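Local coordinates for protein mevalonate kinase, putative (Leishmania major, PDB 2HFS) that probably phosphorylates (R)-mevalonate with ATP to give (R)-5-phosphomevalonate, an early step of isoprenoid and sterol biosynthesis, at residues Q185-L190 / V324-A329. Sequence-based numbering, arbitrary orientation.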
# COMPACT_ATOMS: atom_id res chain seq x y z
N GLN A 185 -8.75 -5.11 17.60
CA GLN A 185 -8.53 -6.38 18.32
C GLN A 185 -8.91 -7.65 17.55
O GLN A 185 -8.98 -8.75 18.13
CB GLN A 185 -9.28 -6.37 19.67
CG GLN A 185 -8.76 -5.36 20.68
CD GLN A 185 -9.74 -5.13 21.80
OE1 GLN A 185 -10.78 -4.51 21.61
NE2 GLN A 185 -9.42 -5.65 22.98
N GLN A 186 -9.16 -7.50 16.25
CA GLN A 186 -9.59 -8.59 15.38
C GLN A 186 -8.73 -8.69 14.11
O GLN A 186 -8.32 -7.67 13.57
CB GLN A 186 -11.04 -8.37 14.97
CG GLN A 186 -12.06 -9.09 15.82
CD GLN A 186 -13.46 -8.90 15.28
OE1 GLN A 186 -14.04 -9.81 14.68
NE2 GLN A 186 -13.98 -7.70 15.45
N ARG A 187 -8.47 -9.91 13.64
CA ARG A 187 -7.82 -10.11 12.33
C ARG A 187 -8.77 -9.69 11.19
O ARG A 187 -9.97 -9.96 11.26
CB ARG A 187 -7.45 -11.58 12.16
CG ARG A 187 -6.27 -11.88 11.28
CD ARG A 187 -5.98 -13.38 11.14
NE ARG A 187 -5.50 -14.00 12.39
CZ ARG A 187 -5.32 -15.31 12.58
NH1 ARG A 187 -5.60 -16.18 11.62
NH2 ARG A 187 -4.87 -15.75 13.75
N LEU A 188 -8.23 -9.04 10.17
CA LEU A 188 -8.95 -8.76 8.93
C LEU A 188 -8.47 -9.77 7.88
O LEU A 188 -7.30 -9.81 7.54
CB LEU A 188 -8.61 -7.35 8.43
CG LEU A 188 -9.37 -6.08 8.81
CD1 LEU A 188 -10.04 -6.11 10.13
CD2 LEU A 188 -8.62 -4.79 8.58
N TYR A 189 -9.40 -10.57 7.38
CA TYR A 189 -9.16 -11.52 6.32
C TYR A 189 -9.51 -10.85 4.98
O TYR A 189 -10.70 -10.64 4.68
CB TYR A 189 -9.98 -12.79 6.56
CG TYR A 189 -9.57 -13.60 7.78
CD1 TYR A 189 -10.29 -13.52 8.97
CD2 TYR A 189 -8.47 -14.46 7.74
CE1 TYR A 189 -9.92 -14.26 10.10
CE2 TYR A 189 -8.09 -15.20 8.86
CZ TYR A 189 -8.82 -15.09 10.03
OH TYR A 189 -8.45 -15.83 11.14
N LEU A 190 -8.49 -10.48 4.20
CA LEU A 190 -8.66 -9.73 2.96
C LEU A 190 -8.45 -10.56 1.70
O LEU A 190 -7.55 -11.42 1.65
CB LEU A 190 -7.70 -8.52 2.93
CG LEU A 190 -7.81 -7.48 4.05
CD1 LEU A 190 -6.81 -6.33 3.87
CD2 LEU A 190 -9.22 -6.94 4.13
N VAL A 324 -4.63 -8.29 7.71
CA VAL A 324 -4.23 -7.25 8.61
C VAL A 324 -4.22 -7.81 10.03
O VAL A 324 -5.19 -8.42 10.49
CB VAL A 324 -5.12 -6.01 8.53
CG1 VAL A 324 -4.58 -4.93 9.45
CG2 VAL A 324 -5.20 -5.52 7.09
N GLN A 325 -3.11 -7.57 10.71
CA GLN A 325 -2.90 -8.09 12.04
C GLN A 325 -3.53 -7.16 13.08
O GLN A 325 -3.48 -5.94 12.92
CB GLN A 325 -1.40 -8.20 12.28
CG GLN A 325 -1.04 -9.18 13.35
CD GLN A 325 0.43 -9.13 13.67
OE1 GLN A 325 0.85 -9.57 14.75
NE2 GLN A 325 1.23 -8.56 12.75
N PRO A 326 -4.13 -7.73 14.13
CA PRO A 326 -4.64 -6.94 15.24
C PRO A 326 -3.51 -6.26 15.98
O PRO A 326 -2.44 -6.84 16.14
CB PRO A 326 -5.29 -7.99 16.16
CG PRO A 326 -5.49 -9.19 15.30
CD PRO A 326 -4.37 -9.18 14.33
N SER A 327 -3.77 -5.04 16.43
CA SER A 327 -2.79 -4.24 17.16
C SER A 327 -2.58 -4.74 18.59
O SER A 327 -1.49 -4.60 19.14
CB SER A 327 -3.24 -2.78 17.19
OG SER A 327 -4.48 -2.67 17.89
N ALA A 328 -3.63 -5.31 19.18
CA ALA A 328 -3.64 -5.70 20.58
C ALA A 328 -4.40 -7.00 20.80
O ALA A 328 -5.07 -7.51 19.90
CB ALA A 328 -4.24 -4.59 21.43
N ALA A 329 -4.29 -7.54 22.02
CA ALA A 329 -5.08 -8.70 22.43
C ALA A 329 -6.51 -8.27 22.73
O ALA A 329 -6.78 -7.09 23.02
CB ALA A 329 -4.46 -9.36 23.65
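Leu-188 and Val-324 form an antiparallel hydrogen-bonded pair: Leu-188 N donates to Val-324 O at 3.1 Å, and Val-324 N returns a bond of 3.1 Å to Leu-188 O. A third bond lies at the far end, where Gln-185 NE2 donates to Ala-329 O at 3.0 Å. It is nearly straight (171°), runs in the amide plane of Gln-185 and meets a lone pair of the carbonyl; the side chain, extended beyond CG (chi2 164°), carries the amide out to this last modelled residue.

Apolar packing centres on Val-324. The Leu-188 side chain runs alongside it, with CD2 3.7 Å from Val-324 CB, and Leu-190 adds a contact, its CD1 touching Val-324 CG2 at 3.7 Å. Ala-39 and Ile-41 of strand 36-52 also pack against Val-324, and Leu-295 of strand 291-296 against both leucines. Beyond this pair, the Pro-326 ring rests on backbone instead, its CG lying 3.5 Å from Arg-187 N.

Strand 318-324, an outer strand of the four-stranded antiparallel sheet, thus ends beside the start of strand 188-194, and the C-terminal tail runs on beside residues 185-187, held by the proline packing and the glutamine bond; the sheet, with the helices packed on it, is consistent with the C-terminal domain of GHMP kinases.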